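Local coordinates for glutathione S-transferase 2 (Onchocerca volvulus, PDB 1TU7), which catalyses the conjugation of glutathione to electrophilic substrates and appears to play a central part in the detoxification system of the parasite, at residues A[90-93]-A[94-97]; A[13-16]-A[17-20]; A[138-142]-A[143-147]; A[129-132]-A[133-136]. All blocks are in the same frame, centred on the assembly; numbering follows the deposited sequence.

Interaction 1: A[90-93]-A[94-97]; sequences FCEG and VRDL. With GSH (glutathione), chain E.
Glu-92 and Arg-95 lie side by side on one helix and point the same way. Glu-92 OE1 is 3.6 Å from Arg-95 NE, a long salt bridge. The oxygen stands well out of the guanidinium plane, so the pair is held by charge alone and no N-H aims at it. The N-H of Arg-95 NE goes to water 2, which lies 2.8 Å away in the guanidinium plane. Water 2 in turn donates to Glu-92 OE2. The bend of Glu-92 at chi2 (-65°) turns its carboxylate toward Arg-95, and OE1 comes within 3.3 Å of Arg-95 CD.

One residue further on, Asp-96 binds glutathione. The amino nitrogen N1 of chain E donates to both OD1 and OD2 of Asp-96, each at 2.9 Å. This glutathione sits in the site of the second subunit, so Asp-96 completes a pocket across the dimer interface, as in other pi-class enzymes. Water 1 lies between Asp-96 OD1 and Glu-92 OE2 but cannot donate to every acceptor around it. All this stands on helix 81-107 of the helical C-terminal domain. On another side of that helix, Val-94 CG2 meets the edge of the Phe-90 ring, 4.1 Å from CD2.

Further out, Gln-62 of the second subunit hydrogen-bonds Asp-96 OD2. Arg-95 NH1 is tied to Ser-63 of its own chain, and Arg-95 NH2 to the glutathione in its own subunit.

Interaction 2: A[13-16]-A[17-20]; sequences LAEP and IRLF. With GSH (glutathione), chain C.
Glu-15 and Arg-18 are brought together by two different chain shapes. Glu-15 leaves with CG opposite the backbone N (chi1 -163°) and then bends at chi2 (70°), which swings its carboxylate round toward Arg-18. Arg-18 runs extended from CG to NE and crosses Glu-15 at about a right angle. Both lie on helix 15-23, the helix of the beta-alpha-beta unit formed with strands 3-8 and 29-33 in the thioredoxin-like N-terminal domain.

The two charges meet in a salt bridge. Arg-18 NH1 donates to Glu-15 OE1 at 2.9 Å. The oxygen lies at the edge of the guanidinium, close to its plane, and is met nearly end-on to its C-O bond. The carboxylate itself is turned 59° from the guanidinium. The methyl CB of Ala-14 covers one guanidinium face, 3.6 Å above the centre.

Other partners fix both groups further. Glu-15 OE2 is hydrogen-bonded to Tyr-191 OH and forms a salt bridge with Arg-195. Arg-18 bonds the carbonyls of Ile-10 and Phe-8 and pairs with Asp-30, so its guanidinium is gripped from several directions and ties the helix to the neighbouring strands.

The backbone continues the helix. Arg-18 N donates to Ala-14 O at 3.0 Å, and Leu-19 N to Glu-15 O at 2.8 Å. Leu-19 CD1 also reaches Glu-15 CG.

Leu-13, before these turns, faces the glutathione of chain C. The tip of its branch, CD1, lies 3.5 Å from the sulfur SG2.

Interaction 3: A[138-142]-A[143-147]; sequences GRNLI and LGDKI
Leu-141 and Gly-144 satisfy each other's backbone. Leu-141 N donates to Gly-144 O at 2.9 Å. This bond lies in the carbonyl plane and uses a lone pair of the oxygen. Gly-144 N returns a bond to Leu-141 O, also at 2.9 Å, but here the donor stands 68° out of the carbonyl plane and misses the lone pairs. The two bonds have similar length and straightness at the hydrogen, yet they meet their acceptors quite differently.

Together they make a single antiparallel bridge, a hydrogen-bonded pair, closed by a type I beta turn from Leu-141 to Gly-144. Ile-142 and Leu-143 are the corner residues. Gly-144 has a positive phi (105°), a backbone shape well suited to glycine. The turn belongs to the loop between helix 109-132 and helix 149-164.

The N-H of Ile-142, at the corner, is taken by Asp-151 OD1 of helix 149-164. This ties the turn to the first part of that helix. Beyond the turn, the ammonium group of Lys-146 is paired with Glu-79 OE2.

Apolar atoms fill in around the bridge. Leu-141 CB lies 3.4 Å from Gly-144 O. Its CD1 reaches over to Ile-147, 3.7 Å from the N and 3.8 Å from CB. Ile-147 also packs on Tyr-152, consistent with the hydrophobic staple that glutathione transferases have at the start of this helix.

Interaction 4: A[129-132]-A[133-136]; sequences EKLL and ATRG
Thr-134 folds back over the carbonyl of Leu-131. Its CB lies 3.5 Å from Leu-131 O. From there the side chain divides. The hydroxyl OG1 takes the crowded position between the backbone N and the carbonyl carbon (chi1 62°), and this sets it to donate to Leu-131 O at 2.9 Å, nearly along the C=O axis. The methyl CG2 passes beside the same oxygen at 3.3 Å and ends 4.1 Å from CD2 of Leu-131. Both branches thus meet Leu-131.

Leu-131 O accepts a second bond, from Thr-134 N at 3.0 Å. That donor comes from above the carbonyl plane, 48° out of it. Backbone and side chain of one residue therefore grip one oxygen at the C-terminal part of helix 109-132. This N-H to O bond spans three residues, not the four of a regular alpha-helix. A type I beta turn runs from Leu-132 to Arg-135. Ala-133 N makes only a weak bond to Lys-130 O, at 3.4 Å, while Ala-133 CB also lies 3.4 Å from Lys-130 O.

The neighbours lie on several sides. Glu-129 accepts from the backbone N-H groups of Leu-174 and Leu-175 in helix 173-183, and Leu-132 packs on the same two residues. Leu-131 packs on Tyr-86, Met-89 and Phe-90 of helix 81-107. It also touches Phe-47 of the second subunit, probably as part of the aromatic lock-and-key contact of pi-class dimers.

In the fold
Interactions 1 and 2 are buried and interactions 3 and 4 partly so. Interaction 2 lies in the thioredoxin-like domain and the other three in the helical one. Interactions 1 and 2 each carry a Glu-Arg pair on a helix near glutathione. Interaction 1 reaches both bound copies through polar groups, and interaction 2 meets one of them through apolar Leu-13. Interactions 3 and 4 lie away from the sites and rely mostly on backbone acceptors, at a turn and at a helix end. They follow closely in the chain and pack together, with Ile-142 and Leu-143 against Leu-132 and Arg-135. Phe-90 of interaction 1 touches both, through Ile-142 and Leu-131. Interaction 2 touches none of the others.

Interaction 1: A[90-93]-A[94-97]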
loop_
_atom_site.group_PDB
_atom_site.type_symbol
_atom_site.label_atom_id
_atom_site.label_comp_id
_atom_site.label_asym_id
_atom_site.label_seq_id
_atom_site.Cartn_x
_atom_site.Cartn_y
_atom_site.Cartn_z
ATOM N N PHE A 90 5.444 7.741 4.997
ATOM C CA PHE A 90 6.472 8.132 4.035
ATOM C C PHE A 90 6.599 7.072 2.926
ATOM O O PHE A 90 6.574 7.388 1.736
ATOM C CB PHE A 90 7.813 8.339 4.764
ATOM C CG PHE A 90 8.778 9.274 4.064
ATOM C CD1 PHE A 90 9.210 10.417 4.691
ATOM C CD2 PHE A 90 9.255 9.022 2.810
ATOM C CE1 PHE A 90 10.031 11.298 4.074
ATOM C CE2 PHE A 90 10.118 9.920 2.202
ATOM C CZ PHE A 90 10.485 11.061 2.840
ATOM N N CYS A 91 6.704 5.818 3.333
ATOM C CA CYS A 91 6.854 4.713 2.407
ATOM C C CYS A 91 5.650 4.624 1.473
ATOM O O CYS A 91 5.801 4.397 0.273
ATOM C CB CYS A 91 7.082 3.420 3.177
ATOM S SG CYS A 91 7.763 2.091 2.139
ATOM N N GLU A 92 4.462 4.852 1.999
ATOM C CA GLU A 92 3.262 4.874 1.171
ATOM C C GLU A 92 3.312 5.992 0.137
ATOM O O GLU A 92 2.857 5.814 -1.000
ATOM C CB GLU A 92 1.996 4.972 2.012
ATOM C CG GLU A 92 1.684 3.707 2.806
ATOM C CD GLU A 92 1.359 2.532 1.913
ATOM O OE1 GLU A 92 2.182 1.613 1.850
ATOM O OE2 GLU A 92 0.318 2.628 1.209
ATOM N N GLY A 93 3.837 7.151 0.518
ATOM C CA GLY A 93 4.047 8.197 -0.468
ATOM C C GLY A 93 5.005 7.767 -1.550
ATOM O O GLY A 93 4.812 8.065 -2.707
ATOM N N VAL A 94 6.056 7.044 -1.184
ATOM C CA VAL A 94 7.000 6.544 -2.183
ATOM C C VAL A 94 6.301 5.600 -3.130
ATOM O O VAL A 94 6.491 5.674 -4.339
ATOM C CB VAL A 94 8.213 5.870 -1.501
ATOM C CG1 VAL A 94 9.135 5.249 -2.526
ATOM C CG2 VAL A 94 8.979 6.911 -0.665
ATOM N N ARG A 95 5.462 4.736 -2.574
ATOM C CA ARG A 95 4.717 3.783 -3.409
ATOM C C ARG A 95 3.789 4.506 -4.369
ATOM O O ARG A 95 3.639 4.075 -5.530
ATOM C CB ARG A 95 3.963 2.802 -2.533
ATOM C CG ARG A 95 4.882 1.857 -1.833
ATOM C CD ARG A 95 4.235 1.094 -0.732
ATOM N NE ARG A 95 3.329 0.089 -1.247
ATOM C CZ ARG A 95 3.643 -1.208 -1.424
ATOM N NH1 ARG A 95 4.854 -1.676 -1.152
ATOM N NH2 ARG A 95 2.722 -2.030 -1.896
ATOM N N ASP A 96 3.196 5.607 -3.951
ATOM C CA ASP A 96 2.348 6.382 -4.862
ATOM C C ASP A 96 3.165 6.929 -6.037
ATOM O O ASP A 96 2.686 6.932 -7.180
ATOM C CB ASP A 96 1.654 7.533 -4.186
ATOM C CG ASP A 96 0.451 7.139 -3.405
ATOM O OD1 ASP A 96 -0.112 6.061 -3.633
ATOM O OD2 ASP A 96 0.056 7.884 -2.516
ATOM N N LEU A 97 4.373 7.441 -5.781
ATOM C CA LEU A 97 5.211 7.904 -6.874
ATOM C C LEU A 97 5.518 6.729 -7.772
ATOM O O LEU A 97 5.517 6.870 -8.985
ATOM C CB LEU A 97 6.482 8.569 -6.379
ATOM C CG LEU A 97 7.428 9.055 -7.473
ATOM C CD1 LEU A 97 6.722 9.970 -8.446
ATOM C CD2 LEU A 97 8.630 9.741 -6.839
HETATM N N1 GSH E . -2.096 6.273 -1.471
HETATM C CA1 GSH E . -3.099 7.221 -1.137
HETATM C C1 GSH E . -3.830 6.884 0.062
HETATM O O11 GSH E . -4.294 7.636 0.961
HETATM O O12 GSH E . -4.135 5.591 0.129
HETATM C CB1 GSH E . -3.902 7.851 -2.233
HETATM C CG1 GSH E . -4.656 9.134 -1.856
HETATM C CD1 GSH E . -5.465 9.659 -3.022
HETATM O OE1 GSH E . -5.319 9.097 -4.253
HETATM N N2 GSH E . -6.270 10.671 -2.776
HETATM C CA2 GSH E . -7.188 11.210 -3.768
HETATM C C2 GSH E . -7.045 12.687 -3.733
HETATM O O2 GSH E . -6.785 13.293 -2.542
HETATM C CB2 GSH E . -8.624 10.907 -3.392
HETATM S SG2 GSH E . -9.004 9.146 -3.491
HETATM N N3 GSH E . -7.208 13.389 -4.827
HETATM C CA3 GSH E . -7.290 14.843 -4.767
HETATM C C3 GSH E . -6.123 15.477 -5.476
HETATM O O31 GSH E . -6.138 16.868 -5.731
HETATM O O32 GSH E . -5.076 14.786 -5.864
HETATM O O HOH W 1 0.076 4.349 -1.013
HETATM O O HOH W 2 0.747 1.199 -1.158
#

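Interaction 2: A[13-16]-A[17-20]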
loop_
_atom_site.group_PDB
_atom_site.type_symbol
_atom_site.label_atom_id
_atom_site.label_comp_id
_atom_site.label_asym_id
_atom_site.label_seq_id
_atom_site.Cartn_x
_atom_site.Cartn_y
_atom_site.Cartn_z
ATOM N N LEU A 13 9.253 -4.269 -7.852
ATOM C CA LEU A 13 8.746 -4.176 -6.484
ATOM C C LEU A 13 9.611 -4.846 -5.474
ATOM O O LEU A 13 9.476 -4.572 -4.278
ATOM C CB LEU A 13 7.356 -4.815 -6.405
ATOM C CG LEU A 13 6.275 -4.167 -7.258
ATOM C CD1 LEU A 13 5.018 -4.994 -7.147
ATOM C CD2 LEU A 13 6.030 -2.723 -6.833
ATOM N N ALA A 14 10.482 -5.743 -5.911
ATOM C CA ALA A 14 11.335 -6.499 -5.002
ATOM C C ALA A 14 12.500 -5.688 -4.537
ATOM O O ALA A 14 13.044 -6.016 -3.498
ATOM C CB ALA A 14 11.843 -7.763 -5.638
ATOM N N GLU A 15 12.929 -4.688 -5.304
ATOM C CA GLU A 15 14.242 -4.131 -5.052
ATOM C C GLU A 15 14.354 -3.498 -3.667
ATOM O O GLU A 15 15.401 -3.648 -3.028
ATOM C CB GLU A 15 14.692 -3.192 -6.145
ATOM C CG GLU A 15 16.179 -2.916 -6.131
ATOM C CD GLU A 15 17.012 -4.105 -6.537
ATOM O OE1 GLU A 15 16.471 -5.116 -7.009
ATOM O OE2 GLU A 15 18.247 -4.007 -6.381
ATOM N N PRO A 16 13.358 -2.782 -3.147
ATOM C CA PRO A 16 13.519 -2.243 -1.788
ATOM C C PRO A 16 13.737 -3.328 -0.762
ATOM O O PRO A 16 14.446 -3.092 0.233
ATOM C CB PRO A 16 12.248 -1.469 -1.545
ATOM C CG PRO A 16 11.833 -1.080 -2.917
ATOM C CD PRO A 16 12.120 -2.282 -3.788
ATOM N N ILE A 17 13.121 -4.498 -0.970
ATOM C CA ILE A 17 13.326 -5.637 -0.063
ATOM C C ILE A 17 14.747 -6.180 -0.198
ATOM O O ILE A 17 15.428 -6.447 0.784
ATOM C CB ILE A 17 12.270 -6.708 -0.285
ATOM C CG1 ILE A 17 10.841 -6.155 -0.054
ATOM C CG2 ILE A 17 12.562 -7.911 0.586
ATOM C CD1 ILE A 17 9.783 -6.931 -0.799
ATOM N N ARG A 18 15.202 -6.379 -1.421
ATOM C CA ARG A 18 16.585 -6.790 -1.641
ATOM C C ARG A 18 17.544 -5.822 -0.978
ATOM O O ARG A 18 18.497 -6.227 -0.333
ATOM C CB ARG A 18 16.871 -6.859 -3.129
ATOM C CG ARG A 18 16.152 -7.963 -3.856
ATOM C CD ARG A 18 16.522 -8.052 -5.274
ATOM N NE ARG A 18 15.747 -9.029 -6.045
ATOM C CZ ARG A 18 15.085 -8.751 -7.148
ATOM N NH1 ARG A 18 14.990 -7.526 -7.597
ATOM N NH2 ARG A 18 14.464 -9.733 -7.798
ATOM N N LEU A 19 17.297 -4.526 -1.113
ATOM C CA LEU A 19 18.181 -3.522 -0.539
ATOM C C LEU A 19 18.210 -3.635 0.981
ATOM O O LEU A 19 19.268 -3.519 1.580
ATOM C CB LEU A 19 17.774 -2.116 -0.974
ATOM C CG LEU A 19 18.003 -1.796 -2.452
ATOM C CD1 LEU A 19 17.188 -0.614 -2.941
ATOM C CD2 LEU A 19 19.500 -1.557 -2.712
ATOM N N PHE A 20 17.041 -3.807 1.607
ATOM C CA PHE A 20 16.947 -4.034 3.050
ATOM C C PHE A 20 17.850 -5.194 3.479
ATOM O O PHE A 20 18.674 -5.048 4.360
ATOM C CB PHE A 20 15.477 -4.265 3.428
ATOM C CG PHE A 20 15.217 -4.483 4.891
ATOM C CD1 PHE A 20 14.357 -3.624 5.556
ATOM C CD2 PHE A 20 15.727 -5.551 5.595
ATOM C CE1 PHE A 20 14.050 -3.806 6.886
ATOM C CE2 PHE A 20 15.407 -5.721 6.946
ATOM C CZ PHE A 20 14.566 -4.840 7.576
HETATM N N1 GSH C . 0.485 -5.072 -4.247
HETATM C CA1 GSH C . 1.418 -5.991 -4.776
HETATM C C1 GSH C . 2.686 -6.029 -4.033
HETATM O O11 GSH C . 3.097 -4.821 -3.604
HETATM O O12 GSH C . 3.494 -7.002 -3.807
HETATM C CB1 GSH C . 1.618 -6.124 -6.225
HETATM C CG1 GSH C . 2.251 -7.388 -6.745
HETATM C CD1 GSH C . 2.346 -7.363 -8.263
HETATM O OE1 GSH C . 1.686 -6.396 -8.942
HETATM N N2 GSH C . 3.085 -8.269 -8.845
HETATM C CA2 GSH C . 3.318 -8.320 -10.290
HETATM C C2 GSH C . 3.211 -9.727 -10.732
HETATM O O2 GSH C . 3.494 -10.760 -9.864
HETATM C CB2 GSH C . 4.728 -7.844 -10.630
HETATM S SG2 GSH C . 4.880 -6.052 -10.462
HETATM N N3 GSH C . 2.825 -9.990 -11.969
HETATM C CA3 GSH C . 2.749 -11.368 -12.372
HETATM C C3 GSH C . 1.353 -11.739 -12.753
HETATM O O31 GSH C . 0.269 -11.177 -12.258
HETATM O O32 GSH C . 1.227 -12.761 -13.703
#

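Interaction 3: A[138-142]-A[143-147]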
loop_
_atom_site.group_PDB
_atom_site.type_symbol
_atom_site.label_atom_id
_atom_site.label_comp_id
_atom_site.label_asym_id
_atom_site.label_seq_id
_atom_site.Cartn_x
_atom_site.Cartn_y
_atom_site.Cartn_z
ATOM N N GLY A 138 16.281 16.642 7.742
ATOM C CA GLY A 138 16.406 15.944 6.479
ATOM C C GLY A 138 17.816 15.695 5.992
ATOM O O GLY A 138 18.005 15.372 4.837
ATOM N N ARG A 139 18.792 15.786 6.880
ATOM C CA ARG A 139 20.199 15.754 6.514
ATOM C C ARG A 139 20.840 14.394 6.724
ATOM O O ARG A 139 22.025 14.210 6.444
ATOM C CB ARG A 139 20.958 16.803 7.334
ATOM C CG ARG A 139 20.464 18.204 7.019
ATOM C CD ARG A 139 21.544 19.232 6.797
ATOM N NE ARG A 139 21.029 20.417 6.105
ATOM C CZ ARG A 139 21.303 20.771 4.840
ATOM N NH1 ARG A 139 22.082 20.034 4.055
ATOM N NH2 ARG A 139 20.784 21.895 4.361
ATOM N N ASN A 140 20.054 13.434 7.195
ATOM C CA ASN A 140 20.552 12.083 7.390
ATOM C C ASN A 140 19.556 11.088 6.778
ATOM O O ASN A 140 19.419 11.039 5.562
ATOM C CB ASN A 140 20.872 11.864 8.886
ATOM C CG ASN A 140 21.844 10.704 9.146
ATOM O OD1 ASN A 140 22.331 10.513 10.295
ATOM N ND2 ASN A 140 22.166 9.971 8.129
ATOM N N LEU A 141 18.871 10.314 7.594
ATOM C CA LEU A 141 17.901 9.335 7.099
ATOM C C LEU A 141 16.479 9.771 7.428
ATOM O O LEU A 141 16.235 10.814 8.065
ATOM C CB LEU A 141 18.214 7.947 7.664
ATOM C CG LEU A 141 19.663 7.472 7.411
ATOM C CD1 LEU A 141 19.996 6.204 8.212
ATOM C CD2 LEU A 141 19.887 7.291 5.920
ATOM N N ILE A 142 15.479 8.971 7.054
ATOM C CA ILE A 142 14.108 9.409 7.242
ATOM C C ILE A 142 13.782 9.668 8.711
ATOM O O ILE A 142 13.110 10.634 9.025
ATOM C CB ILE A 142 13.145 8.414 6.561
ATOM C CG1 ILE A 142 13.197 8.600 5.042
ATOM C CG2 ILE A 142 11.712 8.588 7.033
ATOM C CD1 ILE A 142 12.558 7.485 4.267
ATOM N N LEU A 143 14.291 8.842 9.616
ATOM C CA LEU A 143 14.032 9.060 11.046
ATOM C C LEU A 143 15.103 9.888 11.727
ATOM O O LEU A 143 15.018 10.132 12.940
ATOM C CB LEU A 143 13.856 7.732 11.789
ATOM C CG LEU A 143 12.529 7.032 11.505
ATOM C CD1 LEU A 143 12.481 5.673 12.258
ATOM C CD2 LEU A 143 11.344 7.940 11.873
ATOM N N GLY A 144 16.091 10.341 10.957
ATOM C CA GLY A 144 17.273 10.999 11.514
ATOM C C GLY A 144 18.490 10.094 11.481
ATOM O O GLY A 144 19.015 9.797 10.418
ATOM N N ASP A 145 18.963 9.638 12.641
ATOM C CA ASP A 145 20.203 8.864 12.690
ATOM C C ASP A 145 20.049 7.356 12.475
ATOM O O ASP A 145 21.033 6.660 12.301
ATOM C CB ASP A 145 20.881 9.077 14.050
ATOM C CG ASP A 145 21.506 10.420 14.166
ATOM O OD1 ASP A 145 21.994 10.720 15.288
ATOM O OD2 ASP A 145 21.588 11.224 13.208
ATOM N N LYS A 146 18.822 6.864 12.522
ATOM C CA LYS A 146 18.583 5.436 12.534
ATOM C C LYS A 146 17.827 5.051 11.295
ATOM O O LYS A 146 16.830 5.667 10.933
ATOM C CB LYS A 146 17.815 5.051 13.774
ATOM C CG LYS A 146 18.679 5.213 15.023
ATOM C CD LYS A 146 17.891 5.135 16.295
ATOM C CE LYS A 146 18.785 5.482 17.473
ATOM N NZ LYS A 146 17.948 6.043 18.574
ATOM N N ILE A 147 18.317 4.000 10.661
ATOM C CA ILE A 147 17.741 3.513 9.432
ATOM C C ILE A 147 16.423 2.814 9.681
ATOM O O ILE A 147 16.198 2.215 10.741
ATOM C CB ILE A 147 18.764 2.609 8.698
ATOM C CG1 ILE A 147 18.317 2.401 7.230
ATOM C CG2 ILE A 147 19.011 1.279 9.458
ATOM C CD1 ILE A 147 19.361 2.594 6.229
#

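Interaction 4: A[129-132]-A[133-136]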
loop_
_atom_site.group_PDB
_atom_site.type_symbol
_atom_site.label_atom_id
_atom_site.label_comp_id
_atom_site.label_asym_id
_atom_site.label_seq_id
_atom_site.Cartn_x
_atom_site.Cartn_y
_atom_site.Cartn_z
ATOM N N GLU A 129 11.108 16.200 -0.652
ATOM C CA GLU A 129 12.142 17.091 -0.184
ATOM C C GLU A 129 11.629 17.815 1.072
ATOM O O GLU A 129 12.376 17.974 2.046
ATOM C CB GLU A 129 12.493 18.073 -1.301
ATOM C CG GLU A 129 13.537 19.124 -0.953
ATOM C CD GLU A 129 14.957 18.624 -0.979
ATOM O OE1 GLU A 129 15.862 19.394 -0.587
ATOM O OE2 GLU A 129 15.217 17.492 -1.407
ATOM N N LYS A 130 10.380 18.247 1.039
ATOM C CA LYS A 130 9.740 18.926 2.152
ATOM C C LYS A 130 9.550 17.991 3.360
ATOM O O LYS A 130 9.821 18.364 4.494
ATOM C CB LYS A 130 8.420 19.579 1.730
ATOM C CG LYS A 130 7.676 20.347 2.822
ATOM C CD LYS A 130 6.545 21.162 2.222
ATOM C CE LYS A 130 5.894 22.065 3.274
ATOM N NZ LYS A 130 4.775 22.890 2.739
ATOM N N LEU A 131 9.070 16.784 3.103
ATOM C CA LEU A 131 8.737 15.874 4.201
ATOM C C LEU A 131 9.997 15.355 4.851
ATOM O O LEU A 131 10.065 15.249 6.071
ATOM C CB LEU A 131 7.906 14.723 3.671
ATOM C CG LEU A 131 6.720 14.146 4.417
ATOM C CD1 LEU A 131 6.531 12.637 4.105
ATOM C CD2 LEU A 131 6.514 14.563 5.846
ATOM N N LEU A 132 11.022 15.063 4.052
ATOM C CA LEU A 132 12.257 14.525 4.598
ATOM C C LEU A 132 12.857 15.455 5.669
ATOM O O LEU A 132 13.436 14.972 6.645
ATOM C CB LEU A 132 13.239 14.248 3.473
ATOM C CG LEU A 132 14.590 13.676 3.861
ATOM C CD1 LEU A 132 14.434 12.299 4.498
ATOM C CD2 LEU A 132 15.451 13.580 2.634
ATOM N N ALA A 133 12.668 16.768 5.497
ATOM C CA ALA A 133 13.191 17.768 6.413
ATOM C C ALA A 133 12.678 17.633 7.836
ATOM O O ALA A 133 13.268 18.172 8.766
ATOM C CB ALA A 133 12.835 19.154 5.887
ATOM N N THR A 134 11.580 16.913 8.032
ATOM C CA THR A 134 10.912 16.976 9.336
ATOM C C THR A 134 11.662 16.278 10.449
ATOM O O THR A 134 11.372 16.530 11.612
ATOM C CB THR A 134 9.468 16.464 9.313
ATOM O OG1 THR A 134 9.450 15.093 8.942
ATOM C CG2 THR A 134 8.575 17.188 8.297
ATOM N N ARG A 135 12.593 15.393 10.110
ATOM C CA ARG A 135 13.414 14.721 11.121
ATOM C C ARG A 135 14.861 14.882 10.751
ATOM O O ARG A 135 15.227 14.704 9.618
ATOM C CB ARG A 135 13.039 13.241 11.235
ATOM C CG ARG A 135 11.618 13.078 11.738
ATOM C CD ARG A 135 11.160 11.660 11.918
ATOM N NE ARG A 135 9.796 11.559 12.460
ATOM C CZ ARG A 135 9.473 11.370 13.748
ATOM N NH1 ARG A 135 10.392 11.278 14.697
ATOM N NH2 ARG A 135 8.192 11.255 14.086
ATOM N N GLY A 136 15.698 15.266 11.714
ATOM C CA GLY A 136 17.113 15.412 11.468
ATOM C C GLY A 136 17.446 16.467 10.456
ATOM O O GLY A 136 18.484 16.410 9.803
#